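Local coordinates for protein pyruvate formate-lyase 2 (Archaeoglobus fulgidus, PDB 2F3O) that is a glycyl radical enzyme of unknown function, related to pyruvate formate-lyase and glycerol dehydratase and probably a lyase, at residues 153-158 / 437-442. Residues are numbered along the deposited sequence; the frame is centred on the assembly and turned at random.
With GOL (glycerol), chain D.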
loop_
_atom_site.group_PDB
_atom_site.type_symbol
_atom_site.label_atom_id
_atom_site.label_comp_id
_atom_site.label_asym_id
_atom_site.label_seq_id
_atom_site.Cartn_x
_atom_site.Cartn_y
_atom_site.Cartn_z
ATOM N N ILE A 153 -10.940 8.492 25.225
ATOM C CA ILE A 153 -10.494 9.527 24.289
ATOM C C ILE A 153 -11.384 10.760 24.214
ATOM O O ILE A 153 -10.945 11.832 24.611
ATOM C CB ILE A 153 -10.236 8.996 22.868
ATOM C CG1 ILE A 153 -9.394 7.723 22.926
ATOM C CG2 ILE A 153 -9.563 10.076 22.005
ATOM C CD1 ILE A 153 -8.021 7.946 23.446
ATOM N N SER A 154 -12.607 10.616 23.700
ATOM C CA SER A 154 -13.516 11.753 23.490
ATOM C C SER A 154 -12.850 12.943 22.770
ATOM O O SER A 154 -12.135 12.750 21.775
ATOM C CB SER A 154 -14.133 12.216 24.808
ATOM O OG SER A 154 -14.958 11.228 25.388
ATOM N N HIS A 155 -13.068 14.153 23.286
ATOM C CA HIS A 155 -12.469 15.376 22.721
ATOM C C HIS A 155 -12.600 15.518 21.228
ATOM O O HIS A 155 -11.602 15.551 20.531
ATOM C CB HIS A 155 -10.987 15.481 23.075
ATOM C CG HIS A 155 -10.737 15.615 24.533
ATOM N ND1 HIS A 155 -10.736 14.532 25.383
ATOM C CD2 HIS A 155 -10.507 16.704 25.299
ATOM C CE1 HIS A 155 -10.500 14.945 26.611
ATOM N NE2 HIS A 155 -10.381 16.262 26.592
ATOM N N VAL A 156 -13.819 15.563 20.734
ATOM C CA VAL A 156 -14.023 15.738 19.317
ATOM C C VAL A 156 -15.331 16.474 19.147
ATOM O O VAL A 156 -16.291 16.191 19.861
ATOM C CB VAL A 156 -14.011 14.364 18.560
ATOM C CG1 VAL A 156 -14.880 13.336 19.247
ATOM C CG2 VAL A 156 -14.403 14.531 17.098
ATOM N N ALA A 157 -15.356 17.470 18.274
ATOM C CA ALA A 157 -16.613 18.005 17.814
ATOM C C ALA A 157 -17.255 17.017 16.818
ATOM O O ALA A 157 -16.712 16.745 15.746
ATOM C CB ALA A 157 -16.416 19.359 17.182
ATOM N N VAL A 158 -18.407 16.485 17.219
ATOM C CA VAL A 158 -19.215 15.534 16.474
ATOM C C VAL A 158 -19.683 16.069 15.135
ATOM O O VAL A 158 -20.139 17.203 15.036
ATOM C CB VAL A 158 -20.455 15.238 17.302
ATOM C CG1 VAL A 158 -21.370 14.277 16.597
ATOM C CG2 VAL A 158 -20.055 14.717 18.657
ATOM N N THR A 437 -8.654 14.169 17.069
ATOM C CA THR A 437 -7.429 14.864 17.464
ATOM C C THR A 437 -6.929 14.581 18.868
ATOM O O THR A 437 -5.854 15.063 19.209
ATOM C CB THR A 437 -7.566 16.368 17.331
ATOM O OG1 THR A 437 -8.593 16.820 18.225
ATOM C CG2 THR A 437 -7.916 16.731 15.892
ATOM N N SER A 438 -7.685 13.785 19.640
ATOM C CA SER A 438 -7.431 13.481 21.075
ATOM C C SER A 438 -6.874 14.708 21.756
ATOM O O SER A 438 -5.701 14.751 22.144
ATOM C CB SER A 438 -6.489 12.288 21.267
ATOM O OG SER A 438 -6.591 11.793 22.592
ATOM N N SER A 439 -7.707 15.729 21.843
ATOM C CA SER A 439 -7.172 17.054 21.917
ATOM C C SER A 439 -6.597 17.401 23.284
ATOM O O SER A 439 -5.857 18.362 23.409
ATOM C CB SER A 439 -8.220 18.048 21.478
ATOM O OG SER A 439 -9.146 18.245 22.527
ATOM N N ASP A 440 -6.909 16.614 24.308
ATOM C CA ASP A 440 -6.226 16.786 25.586
ATOM C C ASP A 440 -5.625 15.473 26.010
ATOM O O ASP A 440 -5.991 14.940 27.043
ATOM C CB ASP A 440 -7.173 17.275 26.680
ATOM C CG ASP A 440 -6.438 17.988 27.809
ATOM O OD1 ASP A 440 -5.253 18.319 27.635
ATOM O OD2 ASP A 440 -7.036 18.220 28.875
ATOM N N ALA A 441 -4.707 14.949 25.214
ATOM C CA ALA A 441 -4.233 13.601 25.455
ATOM C C ALA A 441 -3.183 13.584 26.544
ATOM O O ALA A 441 -3.082 12.608 27.302
ATOM C CB ALA A 441 -3.702 13.001 24.205
ATOM N N ALA A 442 -2.407 14.664 26.610
ATOM C CA ALA A 442 -1.501 14.896 27.733
ATOM C C ALA A 442 -1.306 16.363 28.017
ATOM O O ALA A 442 -1.578 17.229 27.183
ATOM C CB ALA A 442 -0.152 14.241 27.505
HETATM C C1 GOL D . -10.756 20.143 27.213
HETATM O O1 GOL D . -9.580 19.677 26.618
HETATM C C2 GOL D . -10.824 19.646 28.640
HETATM O O2 GOL D . -10.174 18.400 28.821
HETATM C C3 GOL D . -12.301 19.559 28.944
HETATM O O3 GOL D . -12.460 19.746 30.322
HETATM O O HOH W 1 -10.440 13.147 19.462
#
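His155 and Asp440 meet around one hydroxyl of a bound glycerol. His155 NE2 shares a hydrogen bond with O2 of the glycerol (3.1 Å), and O2 donates to Asp440 OD2 (3.1 Å). The ring and the carboxylate are turned 70° apart, and the glycerol bridges them.

At the ring edge, in its plane, His155 ND1 donates to Ile153 O (2.8 Å). This bond is nearly straight, 173° at the hydrogen. It helps to fix the rotation of the imidazole, with NE2 directed at the glycerol. Replacing His155 by an alanine is likely to leave the glycerol O2 and Ile153 O without their imidazole partner and to open a gap beside Ser439 and Asp440.

The direct contacts between the segments are van der Waals. His155 NE2 lies 3.4 Å from Asp440 CB. The backbone N of Asp440 sits over one ring face, toward the rim. Ser439 OG comes against His155 CB (3.4 Å). With its CG2 anti to the backbone N, Ile153 sets that methyl against Ser438 OG (3.5 Å).

A water joins the backbones, donating to His155 O (2.9 Å) and accepting from Ser438 N (2.8 Å).

Ser438 OG is also bonded to Glu149, Ser439 OG to Asp424 and Glu428, and Asp440 OD1 to Gln541; Glu428 bonds the glycerol too, as do Gln271 and Asn332, consistent with a buried polar pocket. The contact joins two parts of the protein core: residues 153-158 include the short, weakly bonded strand 156-157, which pairs in parallel with strand 273-274, while residues 437-442 lie in the irregular part of the broken strand 435-445, between strands 145-147 and 535-543.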